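Transferrin (Manduca sexta, PDB 6WB6) carries iron in the insect Manduca sexta, binding a single ferric ion per molecule together with a carbonate-type anion. Local coordinates at residues A[78-83]-A[271-276]; A[359-364]-A[625-630]; A[116-121]-A[166-171]; A[355-360]-A[384-389]. All coordinates share one frame; numbering follows the deposited sequence.

Interaction 1: A[78-83]-A[271-276]; sequences YRTDEE and RPWQGL
Tyr78 lies alongside Gly275 where two antiparallel strands pair, and its backbone N donates to Gln274 O at 2.7 Å, nearly straight at 163°. With CG swung to the side of the backbone N (chi1 -67°), the ring lies over the neighbouring strand, one face above Gly275, whose CA is 4.1 Å from the ring centroid. Farther out, Tyr78 CZ meets Leu276 CD2 at 3.7 Å, and the hydroxyl goes on to Leu312 O. Arg79 then lays its aliphatic stem across a face of the Trp273 indole: CG stands 3.5 Å from the centroid of the five-membered ring, a CH-pi contact 10° off the normal. Its guanidinium continues to Glu77 and Pro84 O. Thr80 reaches the far end of the indole, OG1 lying 3.5 Å from Trp273 CH2. The same OG1 accepts from Glu83 N in an ST motif, and Glu83 O comes within 3.7 Å of Trp273 CZ2. With the Trp273 indole cut back to an alanine, Ala86 O would probably lose its N-H donor and the Arg79 stem the flat surface it lies on. Strand 275-279 runs between strands 53-56 and 72-79, strand 320-327 flanks 72-79 on its other edge, and helix 223-229 touches Glu83 through Ile224.

Interaction 2: A[359-364]-A[625-630]; sequences SNVALS and LKNNNV
Val630 presses its CG1 methyl onto the first turn of helix 360-375, where it overlaps Ala362. The fit is tight: CG1 is 3.4 Å from Ala362 CA, closer than ordinary van der Waals contact, and 3.7 Å from Ala362 CB. The side-chain torsion explains the approach, since CG1 stands opposite the backbone N (chi1 -171°) and is thereby the branch delivered to the helix. The same methyl also meets Val361, at 4.3 Å from its CG2.

Val361 turns its two branches to Leu625 and Asn627. CG2 faces Leu625 CD1 at 4.5 Å, while CG1 lies 4.3 Å from Asn627 OD1, a looser and partly polar neighbour. The packing therefore slackens from the buried Val630 end toward the exposed Leu625 end. Phe624, just before the loop segment, adds an aromatic side chain against Val361 and Ser364.

Both partners are held by their own hydrogen bonds. On the helix, Ser359 is the N-cap: its OG accepts from Ala362 N at 3.1 Å, with an angle of 162°, fixing the very residue on which Val630 rests. On the loop, Arg586 donates to Asn629 O and Lys365, farther along the helix, donates to Val630 O, a polar tie beside the apolar contact. This is plain packing away from the iron site: the loop between helix 597-611 and strand 638-641 lies against the capped N-terminal turn of the helix in a beta-alpha-beta unit, within the second transferrin-like region.

Interaction 3: A[116-121]-A[166-171]; sequences TGVNRN and GKWSPD. With CO3 (carbonate ion), chain G; CO3 (carbonate ion), chain F.
Val118 fills the tight part of this contact, pushing CG1 against the loop of residues 166-171. That methyl is 3.5 Å from Lys167 O and 3.8 Å from Gly166 C, while CB meets Trp168 CD1 at 3.8 Å, the two side chains crossing at a slant. Gly166 has to be small here: a beta carbon would run into Val118 CG1, and the backbone angles alone would jam it against the preceding carbonyl. The indole N-H is tied to Ile164 O.

Next to this close packing the contact turns loose and wet. Asn119 ND2 is 3.8 Å from Lys167 O, and two waters fill in between: one accepts from ND2 at 2.9 Å and donates to Trp168 O, the other accepts from ND2 and donates to Lys167 O. Asn119 OD1 turns to Lys148.

Beyond the turn, the Arg120 chain bends at chi3 (62°) and presents its guanidinium edge to the chain G carbonate. Arg120 NE donates to O1 of that ion at 2.7 Å. NH2 adds a weak bond, and Thr116 OG1 holds O2 at 2.8 Å. A leucine in place of Arg120 would probably leave O1 without these N-H donors and the anion without their positive charge. Asn121 N and ND2 both grip O3 of a second, neighbouring carbonate, chain F. The chain G ion, held by Thr116, Arg120 and the start of helix 121-131 (Val122, Gly123), sits in the anion site of the transferrin family, beside the iron ligands Tyr90 and Tyr204.

Interaction 4: A[355-360]-A[384-389]; sequences LCVTSN and CVQENS
Two backbone hydrogen bonds join strands 355-357 and 384-386 as the parallel pair of a beta-alpha-beta unit, with helix 360-375 as the connection. Val385 N donates to Leu355 O at 3.0 Å, and Val385 O in turn takes Val357 N at 2.8 Å. A third bond, from Glu387 N just beyond the strand, extends the ladder to Val357 O, nearly head-on to the carbonyl (C=O...N 174°).

Around this ladder the side chains divide between the two faces. Val357 CG2 and Gln386 CG touch at 3.8 Å on the face toward helix 360-375, where Leu363 covers them. The Gln386 chain leaves with CG opposite the backbone N (chi1 -160°) and stays extended, which carries its amide to Asn360; there NE2 gives OD1 a weak bond of 3.1 Å, the two amide planes 75° apart. Cys356 and Val385 occupy the other face, and Cys356 SG packs against Glu387 CG at 3.7 Å.

Disulfides fix both strands from outside: Cys384 is bound to Cys366 in the connecting helix, and Cys356 to Cys393 in helix 390-399, whose N-cap is Ser389. Just past the strand ends, the Thr358 methyl CG2 lies 3.3 Å from Ser389 O.

How the interactions relate
Interactions 2 and 4 form one cluster, their centres about 10 Å apart, sharing Ser359 and Asn360; they meet at the junction of strand 352-357 and helix 360-375, and the helix packs on the strand pair through Ala362 and Leu363. Interactions 1 and 3 belong to the first transferrin-like range, with interaction 3 nested in the chain loop that interaction 1 closes. Their centres are about 23 Å apart, yet they touch where Arg271 NE meets Asn121 ND2, both in the pocket of a carbonate. Interactions 2 and 4 come later, in the second transferrin-like range. The iron ion, bound by Tyr90 and Tyr204, lies near the first pair; the second pair is packing away from it.

Interaction 1: A[78-83]-A[271-276]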
loop_
_atom_site.group_PDB
_atom_site.type_symbol
_atom_site.label_atom_id
_atom_site.label_comp_id
_atom_site.label_asym_id
_atom_site.label_seq_id
_atom_site.Cartn_x
_atom_site.Cartn_y
_atom_site.Cartn_z
ATOM N N TYR A 78 -1.991 -25.245 -5.868
ATOM C CA TYR A 78 -0.543 -25.219 -5.700
ATOM C C TYR A 78 -0.195 -25.583 -4.258
ATOM O O TYR A 78 -0.605 -24.891 -3.317
ATOM C CB TYR A 78 0.002 -23.833 -6.034
ATOM C CG TYR A 78 -0.108 -23.417 -7.487
ATOM C CD1 TYR A 78 -0.386 -24.351 -8.484
ATOM C CD2 TYR A 78 0.069 -22.089 -7.857
ATOM C CE1 TYR A 78 -0.476 -23.971 -9.811
ATOM C CE2 TYR A 78 -0.012 -21.698 -9.186
ATOM C CZ TYR A 78 -0.293 -22.639 -10.155
ATOM O OH TYR A 78 -0.378 -22.271 -11.481
ATOM N N ARG A 79 0.563 -26.659 -4.085
ATOM C CA ARG A 79 0.898 -27.175 -2.770
ATOM C C ARG A 79 2.417 -27.222 -2.623
ATOM O O ARG A 79 3.155 -26.817 -3.514
ATOM C CB ARG A 79 0.258 -28.550 -2.575
ATOM C CG ARG A 79 -1.240 -28.532 -2.815
ATOM C CD ARG A 79 -1.848 -29.886 -2.556
ATOM N NE ARG A 79 -3.300 -29.834 -2.457
ATOM C CZ ARG A 79 -4.054 -30.915 -2.296
ATOM N NH1 ARG A 79 -3.500 -32.116 -2.220
ATOM N NH2 ARG A 79 -5.349 -30.805 -2.199
ATOM N N THR A 80 2.887 -27.710 -1.478
ATOM C CA THR A 80 4.315 -27.881 -1.260
ATOM C C THR A 80 4.686 -29.331 -1.526
ATOM O O THR A 80 3.851 -30.234 -1.440
ATOM C CB THR A 80 4.719 -27.524 0.166
ATOM O OG1 THR A 80 3.919 -28.300 1.056
ATOM C CG2 THR A 80 4.556 -26.022 0.442
ATOM N N ASP A 81 5.966 -29.546 -1.831
ATOM C CA ASP A 81 6.479 -30.908 -1.916
ATOM C C ASP A 81 6.539 -31.547 -0.541
ATOM O O ASP A 81 6.419 -32.770 -0.426
ATOM C CB ASP A 81 7.843 -30.892 -2.600
ATOM C CG ASP A 81 7.723 -30.707 -4.114
ATOM O OD1 ASP A 81 6.938 -31.445 -4.750
ATOM O OD2 ASP A 81 8.391 -29.824 -4.673
ATOM N N GLU A 82 6.659 -30.727 0.507
ATOM C CA GLU A 82 6.630 -31.225 1.873
ATOM C C GLU A 82 5.247 -31.733 2.241
ATOM O O GLU A 82 5.123 -32.734 2.955
ATOM C CB GLU A 82 7.072 -30.114 2.827
ATOM C CG GLU A 82 7.321 -30.555 4.227
ATOM C CD GLU A 82 8.022 -29.481 5.032
ATOM O OE1 GLU A 82 8.053 -28.319 4.564
ATOM O OE2 GLU A 82 8.552 -29.795 6.123
ATOM N N GLU A 83 4.194 -31.070 1.761
ATOM C CA GLU A 83 2.814 -31.446 2.078
ATOM C C GLU A 83 1.962 -31.569 0.812
ATOM O O GLU A 83 0.931 -30.905 0.662
ATOM C CB GLU A 83 2.208 -30.425 3.039
ATOM C CG GLU A 83 2.850 -30.411 4.419
ATOM C CD GLU A 83 2.221 -29.387 5.334
ATOM O OE1 GLU A 83 2.645 -28.219 5.290
ATOM O OE2 GLU A 83 1.276 -29.744 6.063
ATOM N N ARG A 271 -5.436 -21.619 6.245
ATOM C CA ARG A 271 -5.204 -20.845 5.040
ATOM C C ARG A 271 -5.235 -21.785 3.840
ATOM O O ARG A 271 -4.444 -22.742 3.791
ATOM C CB ARG A 271 -3.890 -20.117 5.115
ATOM C CG ARG A 271 -3.667 -19.180 3.981
ATOM C CD ARG A 271 -2.392 -18.474 4.222
ATOM N NE ARG A 271 -2.145 -17.442 3.235
ATOM C CZ ARG A 271 -1.041 -16.711 3.216
ATOM N NH1 ARG A 271 -0.099 -16.888 4.142
ATOM N NH2 ARG A 271 -0.881 -15.813 2.276
ATOM N N PRO A 272 -6.144 -21.594 2.891
ATOM C CA PRO A 272 -6.186 -22.485 1.737
ATOM C C PRO A 272 -4.986 -22.252 0.844
ATOM O O PRO A 272 -4.374 -21.182 0.859
ATOM C CB PRO A 272 -7.485 -22.091 1.021
ATOM C CG PRO A 272 -8.199 -21.137 1.952
ATOM C CD PRO A 272 -7.117 -20.490 2.737
ATOM N N TRP A 273 -4.640 -23.291 0.092
ATOM C CA TRP A 273 -3.617 -23.178 -0.937
ATOM C C TRP A 273 -4.033 -22.189 -2.005
ATOM O O TRP A 273 -5.212 -22.047 -2.326
ATOM C CB TRP A 273 -3.401 -24.507 -1.634
ATOM C CG TRP A 273 -2.832 -25.615 -0.816
ATOM C CD1 TRP A 273 -3.462 -26.755 -0.464
ATOM C CD2 TRP A 273 -1.501 -25.706 -0.299
ATOM N NE1 TRP A 273 -2.616 -27.563 0.250
ATOM C CE2 TRP A 273 -1.401 -26.941 0.366
ATOM C CE3 TRP A 273 -0.389 -24.859 -0.324
ATOM C CZ2 TRP A 273 -0.227 -27.360 1.001
ATOM C CZ3 TRP A 273 0.786 -25.275 0.316
ATOM C CH2 TRP A 273 0.854 -26.517 0.968
ATOM N N GLN A 274 -3.036 -21.572 -2.621
ATOM C CA GLN A 274 -3.261 -20.870 -3.863
ATOM C C GLN A 274 -3.451 -21.881 -4.984
ATOM O O GLN A 274 -3.217 -23.088 -4.820
ATOM C CB GLN A 274 -2.082 -19.979 -4.221
ATOM C CG GLN A 274 -1.496 -19.190 -3.106
ATOM C CD GLN A 274 -0.020 -19.062 -3.297
ATOM O OE1 GLN A 274 0.674 -20.061 -3.420
ATOM N NE2 GLN A 274 0.464 -17.832 -3.373
ATOM N N GLY A 275 -3.847 -21.374 -6.149
ATOM C CA GLY A 275 -3.965 -22.233 -7.313
ATOM C C GLY A 275 -4.432 -21.500 -8.552
ATOM O O GLY A 275 -4.102 -20.330 -8.750
ATOM N N LEU A 276 -5.188 -22.186 -9.401
ATOM C CA LEU A 276 -5.680 -21.624 -10.652
ATOM C C LEU A 276 -7.197 -21.625 -10.626
ATOM O O LEU A 276 -7.818 -22.586 -10.160
ATOM C CB LEU A 276 -5.212 -22.417 -11.874
ATOM C CG LEU A 276 -3.721 -22.691 -12.011
ATOM C CD1 LEU A 276 -3.499 -23.778 -13.077
ATOM C CD2 LEU A 276 -3.017 -21.381 -12.350
#

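Interaction 2: A[359-364]-A[625-630]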
loop_
_atom_site.group_PDB
_atom_site.type_symbol
_atom_site.label_atom_id
_atom_site.label_comp_id
_atom_site.label_asym_id
_atom_site.label_seq_id
_atom_site.Cartn_x
_atom_site.Cartn_y
_atom_site.Cartn_z
ATOM N N SER A 359 -15.103 10.982 -12.077
ATOM C CA SER A 359 -15.400 10.461 -13.403
ATOM C C SER A 359 -15.852 9.019 -13.284
ATOM O O SER A 359 -15.612 8.356 -12.266
ATOM C CB SER A 359 -14.189 10.572 -14.326
ATOM O OG SER A 359 -13.210 9.613 -14.002
ATOM N N ASN A 360 -16.517 8.547 -14.360
ATOM C CA ASN A 360 -16.987 7.169 -14.417
ATOM C C ASN A 360 -15.820 6.185 -14.393
ATOM O O ASN A 360 -15.913 5.118 -13.775
ATOM C CB ASN A 360 -17.832 6.917 -15.677
ATOM C CG ASN A 360 -19.146 7.663 -15.669
ATOM O OD1 ASN A 360 -19.642 8.056 -14.624
ATOM N ND2 ASN A 360 -19.721 7.850 -16.851
ATOM N N VAL A 361 -14.740 6.489 -15.113
ATOM C CA VAL A 361 -13.594 5.592 -15.067
ATOM C C VAL A 361 -13.028 5.561 -13.652
ATOM O O VAL A 361 -12.763 4.494 -13.099
ATOM C CB VAL A 361 -12.525 5.985 -16.106
ATOM C CG1 VAL A 361 -12.035 7.372 -15.920
ATOM C CG2 VAL A 361 -11.348 5.028 -16.019
ATOM N N ALA A 362 -12.862 6.729 -13.036
ATOM C CA ALA A 362 -12.368 6.759 -11.662
ATOM C C ALA A 362 -13.306 6.021 -10.720
ATOM O O ALA A 362 -12.853 5.262 -9.851
ATOM C CB ALA A 362 -12.170 8.193 -11.226
ATOM N N LEU A 363 -14.616 6.204 -10.884
ATOM C CA LEU A 363 -15.561 5.395 -10.124
ATOM C C LEU A 363 -15.281 3.903 -10.298
ATOM O O LEU A 363 -15.334 3.132 -9.340
ATOM C CB LEU A 363 -16.987 5.693 -10.555
ATOM C CG LEU A 363 -18.073 4.948 -9.794
ATOM C CD1 LEU A 363 -17.972 5.253 -8.340
ATOM C CD2 LEU A 363 -19.464 5.347 -10.339
ATOM N N SER A 364 -15.057 3.460 -11.534
ATOM C CA SER A 364 -14.847 2.034 -11.725
ATOM C C SER A 364 -13.510 1.596 -11.139
ATOM O O SER A 364 -13.411 0.483 -10.619
ATOM C CB SER A 364 -14.941 1.676 -13.199
ATOM O OG SER A 364 -14.070 2.496 -13.939
ATOM N N LEU A 625 -8.161 1.304 -18.182
ATOM C CA LEU A 625 -8.860 1.422 -19.464
ATOM C C LEU A 625 -8.286 2.558 -20.295
ATOM O O LEU A 625 -8.972 3.517 -20.643
ATOM C CB LEU A 625 -10.351 1.637 -19.271
ATOM C CG LEU A 625 -11.042 0.573 -18.441
ATOM C CD1 LEU A 625 -12.387 1.098 -17.915
ATOM C CD2 LEU A 625 -11.191 -0.673 -19.290
ATOM N N LYS A 626 -6.994 2.450 -20.584
ATOM C CA LYS A 626 -6.271 3.409 -21.427
ATOM C C LYS A 626 -6.372 4.843 -20.917
ATOM O O LYS A 626 -6.148 5.784 -21.679
ATOM C CB LYS A 626 -6.744 3.359 -22.893
ATOM C CG LYS A 626 -6.320 2.073 -23.642
ATOM C CD LYS A 626 -6.408 2.209 -25.173
ATOM C CE LYS A 626 -6.156 0.875 -25.892
ATOM N NZ LYS A 626 -5.247 -0.017 -25.132
ATOM N N ASN A 627 -6.704 5.038 -19.638
ATOM C CA ASN A 627 -6.645 6.350 -19.009
ATOM C C ASN A 627 -5.549 6.379 -17.961
ATOM O O ASN A 627 -5.393 5.439 -17.185
ATOM C CB ASN A 627 -7.969 6.717 -18.357
ATOM C CG ASN A 627 -9.055 6.937 -19.366
ATOM O OD1 ASN A 627 -9.609 8.006 -19.431
ATOM N ND2 ASN A 627 -9.353 5.917 -20.176
ATOM N N ASN A 628 -4.806 7.467 -17.935
ATOM C CA ASN A 628 -3.743 7.626 -16.969
ATOM C C ASN A 628 -4.181 8.532 -15.839
ATOM O O ASN A 628 -5.135 9.307 -15.961
ATOM C CB ASN A 628 -2.494 8.170 -17.649
ATOM C CG ASN A 628 -1.875 7.148 -18.544
ATOM O OD1 ASN A 628 -1.126 6.287 -18.080
ATOM N ND2 ASN A 628 -2.249 7.175 -19.826
ATOM N N ASN A 629 -3.486 8.393 -14.713
ATOM C CA ASN A 629 -3.630 9.329 -13.617
ATOM C C ASN A 629 -5.025 9.278 -13.040
ATOM O O ASN A 629 -5.508 10.268 -12.495
ATOM C CB ASN A 629 -3.303 10.745 -14.079
ATOM C CG ASN A 629 -1.941 10.829 -14.667
ATOM O OD1 ASN A 629 -1.019 10.124 -14.225
ATOM N ND2 ASN A 629 -1.794 11.658 -15.689
ATOM N N VAL A 630 -5.663 8.120 -13.161
ATOM C CA VAL A 630 -6.974 7.918 -12.571
ATOM C C VAL A 630 -6.799 7.738 -11.066
ATOM O O VAL A 630 -6.120 6.804 -10.623
ATOM C CB VAL A 630 -7.677 6.712 -13.198
ATOM C CG1 VAL A 630 -9.098 6.661 -12.722
ATOM C CG2 VAL A 630 -7.622 6.793 -14.729
#

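Interaction 3: A[116-121]-A[166-171]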
loop_
_atom_site.group_PDB
_atom_site.type_symbol
_atom_site.label_atom_id
_atom_site.label_comp_id
_atom_site.label_asym_id
_atom_site.label_seq_id
_atom_site.Cartn_x
_atom_site.Cartn_y
_atom_site.Cartn_z
ATOM N N THR A 116 2.201 -14.728 15.966
ATOM C CA THR A 116 3.207 -14.649 14.915
ATOM C C THR A 116 3.559 -13.204 14.628
ATOM O O THR A 116 4.732 -12.818 14.626
ATOM C CB THR A 116 2.692 -15.329 13.656
ATOM O OG1 THR A 116 1.511 -14.657 13.203
ATOM C CG2 THR A 116 2.385 -16.749 13.952
ATOM N N GLY A 117 2.542 -12.390 14.385
ATOM C CA GLY A 117 2.751 -10.991 14.108
ATOM C C GLY A 117 1.480 -10.401 13.553
ATOM O O GLY A 117 0.543 -11.112 13.192
ATOM N N VAL A 118 1.470 -9.074 13.461
ATOM C CA VAL A 118 0.252 -8.382 13.059
ATOM C C VAL A 118 -0.117 -8.729 11.622
ATOM O O VAL A 118 0.743 -8.896 10.745
ATOM C CB VAL A 118 0.392 -6.861 13.233
ATOM C CG1 VAL A 118 1.332 -6.258 12.209
ATOM C CG2 VAL A 118 -0.999 -6.210 13.150
ATOM N N ASN A 119 -1.419 -8.812 11.381
ATOM C CA ASN A 119 -2.026 -8.963 10.071
ATOM C C ASN A 119 -1.721 -10.302 9.439
ATOM O O ASN A 119 -1.925 -10.477 8.246
ATOM C CB ASN A 119 -1.596 -7.841 9.132
ATOM C CG ASN A 119 -2.154 -6.506 9.556
ATOM O OD1 ASN A 119 -3.264 -6.436 10.051
ATOM N ND2 ASN A 119 -1.374 -5.450 9.390
ATOM N N ARG A 120 -1.241 -11.252 10.209
ATOM C CA ARG A 120 -0.952 -12.576 9.683
ATOM C C ARG A 120 -2.116 -13.516 9.961
ATOM O O ARG A 120 -3.001 -13.225 10.768
ATOM C CB ARG A 120 0.348 -13.099 10.288
ATOM C CG ARG A 120 1.565 -12.287 9.845
ATOM C CD ARG A 120 2.897 -12.679 10.543
ATOM N NE ARG A 120 3.308 -14.054 10.291
ATOM C CZ ARG A 120 4.553 -14.513 10.463
ATOM N NH1 ARG A 120 5.515 -13.687 10.882
ATOM N NH2 ARG A 120 4.836 -15.805 10.222
ATOM N N ASN A 121 -2.124 -14.655 9.265
ATOM C CA ASN A 121 -3.306 -15.514 9.308
ATOM C C ASN A 121 -3.507 -16.274 10.616
ATOM O O ASN A 121 -4.523 -16.072 11.287
ATOM C CB ASN A 121 -3.272 -16.510 8.159
ATOM C CG ASN A 121 -3.733 -15.885 6.858
ATOM O OD1 ASN A 121 -4.932 -15.728 6.625
ATOM N ND2 ASN A 121 -2.785 -15.488 6.037
ATOM N N GLY A 166 5.355 -6.034 14.297
ATOM C CA GLY A 166 5.155 -5.682 12.905
ATOM C C GLY A 166 4.571 -4.292 12.765
ATOM O O GLY A 166 4.468 -3.525 13.726
ATOM N N LYS A 167 4.169 -3.978 11.539
ATOM C CA LYS A 167 3.641 -2.656 11.209
ATOM C C LYS A 167 2.136 -2.665 11.456
ATOM O O LYS A 167 1.356 -3.127 10.624
ATOM C CB LYS A 167 3.985 -2.297 9.768
ATOM C CG LYS A 167 5.472 -2.234 9.457
ATOM C CD LYS A 167 6.304 -1.696 10.608
ATOM C CE LYS A 167 7.578 -0.984 10.146
ATOM N NZ LYS A 167 8.682 -1.920 9.810
ATOM N N TRP A 168 1.737 -2.182 12.625
ATOM C CA TRP A 168 0.321 -2.096 12.976
ATOM C C TRP A 168 -0.403 -1.045 12.136
ATOM O O TRP A 168 -1.587 -1.200 11.810
ATOM C CB TRP A 168 0.182 -1.733 14.445
ATOM C CG TRP A 168 0.768 -2.661 15.412
ATOM C CD1 TRP A 168 1.478 -3.806 15.160
ATOM C CD2 TRP A 168 0.718 -2.515 16.829
ATOM N NE1 TRP A 168 1.855 -4.385 16.343
ATOM C CE2 TRP A 168 1.404 -3.613 17.386
ATOM C CE3 TRP A 168 0.139 -1.563 17.687
ATOM C CZ2 TRP A 168 1.541 -3.777 18.767
ATOM C CZ3 TRP A 168 0.275 -1.712 19.026
ATOM C CH2 TRP A 168 0.961 -2.823 19.574
ATOM N N SER A 169 0.281 0.050 11.834
ATOM C CA SER A 169 -0.191 1.045 10.900
ATOM C C SER A 169 0.827 1.240 9.791
ATOM O O SER A 169 2.027 1.280 10.067
ATOM C CB SER A 169 -0.436 2.405 11.580
ATOM O OG SER A 169 -0.540 3.413 10.595
ATOM N N PRO A 170 0.380 1.433 8.544
ATOM C CA PRO A 170 1.308 1.867 7.497
ATOM C C PRO A 170 1.847 3.259 7.717
ATOM O O PRO A 170 2.802 3.641 7.031
ATOM C CB PRO A 170 0.456 1.805 6.225
ATOM C CG PRO A 170 -0.931 2.113 6.707
ATOM C CD PRO A 170 -1.027 1.488 8.095
ATOM N N ASP A 171 1.283 4.031 8.637
ATOM C CA ASP A 171 1.806 5.358 8.890
ATOM C C ASP A 171 2.799 5.274 10.035
ATOM O O ASP A 171 2.406 4.914 11.154
ATOM C CB ASP A 171 0.701 6.356 9.221
ATOM C CG ASP A 171 1.260 7.730 9.563
ATOM O OD1 ASP A 171 1.949 8.333 8.696
ATOM O OD2 ASP A 171 1.015 8.198 10.694
HETATM C C CO3 G . 0.628 -16.505 9.950
HETATM O O1 CO3 G . 1.744 -16.037 9.479
HETATM O O2 CO3 G . 0.258 -16.065 11.098
HETATM O O3 CO3 G . -0.124 -17.361 9.327
HETATM C C CO3 F . 1.090 -14.726 6.576
HETATM O O1 CO3 F . 1.008 -13.589 5.954
HETATM O O2 CO3 F . 2.205 -15.486 6.514
HETATM O O3 CO3 F . 0.015 -15.074 7.250
HETATM O O HOH W 1 -2.643 -2.859 9.979
HETATM O O HOH W 2 1.619 -5.088 8.736
#

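Interaction 4: A[355-360]-A[384-389]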
loop_
_atom_site.group_PDB
_atom_site.type_symbol
_atom_site.label_atom_id
_atom_site.label_comp_id
_atom_site.label_asym_id
_atom_site.label_seq_id
_atom_site.Cartn_x
_atom_site.Cartn_y
_atom_site.Cartn_z
ATOM N N LEU A 355 -14.476 7.613 -0.694
ATOM C CA LEU A 355 -13.613 8.445 -1.517
ATOM C C LEU A 355 -14.460 9.070 -2.611
ATOM O O LEU A 355 -15.219 8.368 -3.282
ATOM C CB LEU A 355 -12.488 7.639 -2.154
ATOM C CG LEU A 355 -11.704 8.406 -3.228
ATOM C CD1 LEU A 355 -10.988 9.599 -2.659
ATOM C CD2 LEU A 355 -10.735 7.479 -3.974
ATOM N N CYS A 356 -14.321 10.372 -2.797
ATOM C CA CYS A 356 -15.059 11.057 -3.844
ATOM C C CYS A 356 -14.221 11.045 -5.114
ATOM O O CYS A 356 -13.030 11.374 -5.082
ATOM C CB CYS A 356 -15.396 12.485 -3.439
ATOM S SG CYS A 356 -16.567 13.242 -4.632
ATOM N N VAL A 357 -14.831 10.606 -6.214
ATOM C CA VAL A 357 -14.192 10.547 -7.518
ATOM C C VAL A 357 -14.968 11.439 -8.481
ATOM O O VAL A 357 -16.148 11.728 -8.280
ATOM C CB VAL A 357 -14.135 9.106 -8.049
ATOM C CG1 VAL A 357 -13.419 8.203 -7.057
ATOM C CG2 VAL A 357 -15.532 8.596 -8.289
ATOM N N THR A 358 -14.294 11.856 -9.551
ATOM C CA THR A 358 -14.852 12.837 -10.473
ATOM C C THR A 358 -15.105 12.296 -11.872
ATOM O O THR A 358 -15.317 13.095 -12.785
ATOM C CB THR A 358 -13.934 14.051 -10.601
ATOM O OG1 THR A 358 -12.636 13.626 -11.021
ATOM C CG2 THR A 358 -13.813 14.790 -9.281
ATOM N N SER A 359 -15.103 10.982 -12.077
ATOM C CA SER A 359 -15.400 10.461 -13.403
ATOM C C SER A 359 -15.852 9.019 -13.284
ATOM O O SER A 359 -15.612 8.356 -12.266
ATOM C CB SER A 359 -14.189 10.572 -14.326
ATOM O OG SER A 359 -13.210 9.613 -14.002
ATOM N N ASN A 360 -16.517 8.547 -14.360
ATOM C CA ASN A 360 -16.987 7.169 -14.417
ATOM C C ASN A 360 -15.820 6.185 -14.393
ATOM O O ASN A 360 -15.913 5.118 -13.775
ATOM C CB ASN A 360 -17.832 6.917 -15.677
ATOM C CG ASN A 360 -19.146 7.663 -15.669
ATOM O OD1 ASN A 360 -19.642 8.056 -14.624
ATOM N ND2 ASN A 360 -19.721 7.850 -16.851
ATOM N N CYS A 384 -17.147 4.304 -2.848
ATOM C CA CYS A 384 -16.856 5.174 -3.974
ATOM C C CYS A 384 -18.077 6.041 -4.259
ATOM O O CYS A 384 -19.187 5.523 -4.429
ATOM C CB CYS A 384 -16.479 4.327 -5.199
ATOM S SG CYS A 384 -15.132 3.157 -4.849
ATOM N N VAL A 385 -17.868 7.349 -4.311
ATOM C CA VAL A 385 -18.940 8.316 -4.513
ATOM C C VAL A 385 -18.507 9.301 -5.590
ATOM O O VAL A 385 -17.382 9.808 -5.565
ATOM C CB VAL A 385 -19.289 9.054 -3.213
ATOM C CG1 VAL A 385 -20.207 10.233 -3.501
ATOM C CG2 VAL A 385 -19.951 8.081 -2.244
ATOM N N GLN A 386 -19.404 9.582 -6.527
ATOM C CA GLN A 386 -19.035 10.277 -7.753
ATOM C C GLN A 386 -19.745 11.618 -7.862
ATOM O O GLN A 386 -20.979 11.685 -7.873
ATOM C CB GLN A 386 -19.348 9.436 -8.982
ATOM C CG GLN A 386 -18.548 9.902 -10.204
ATOM C CD GLN A 386 -19.218 9.567 -11.496
ATOM O OE1 GLN A 386 -20.109 8.724 -11.543
ATOM N NE2 GLN A 386 -18.813 10.237 -12.553
ATOM N N GLU A 387 -18.963 12.672 -7.985
ATOM C CA GLU A 387 -19.470 13.984 -8.338
ATOM C C GLU A 387 -18.849 14.346 -9.674
ATOM O O GLU A 387 -17.973 13.642 -10.179
ATOM C CB GLU A 387 -19.136 15.025 -7.261
ATOM C CG GLU A 387 -19.707 14.670 -5.893
ATOM C CD GLU A 387 -21.212 14.853 -5.836
ATOM O OE1 GLU A 387 -21.744 15.704 -6.578
ATOM O OE2 GLU A 387 -21.856 14.118 -5.071
ATOM N N ASN A 388 -19.288 15.453 -10.258
ATOM C CA ASN A 388 -18.902 15.746 -11.631
ATOM C C ASN A 388 -17.755 16.741 -11.719
ATOM O O ASN A 388 -17.358 17.112 -12.826
ATOM C CB ASN A 388 -20.121 16.221 -12.427
ATOM C CG ASN A 388 -20.955 15.053 -12.976
ATOM O OD1 ASN A 388 -20.733 13.885 -12.629
ATOM N ND2 ASN A 388 -21.916 15.368 -13.836
ATOM N N SER A 389 -17.176 17.132 -10.588
ATOM C CA SER A 389 -15.978 17.952 -10.613
ATOM C C SER A 389 -15.216 17.809 -9.304
ATOM O O SER A 389 -15.712 17.267 -8.313
ATOM C CB SER A 389 -16.320 19.422 -10.822
ATOM O OG SER A 389 -16.899 19.928 -9.646
#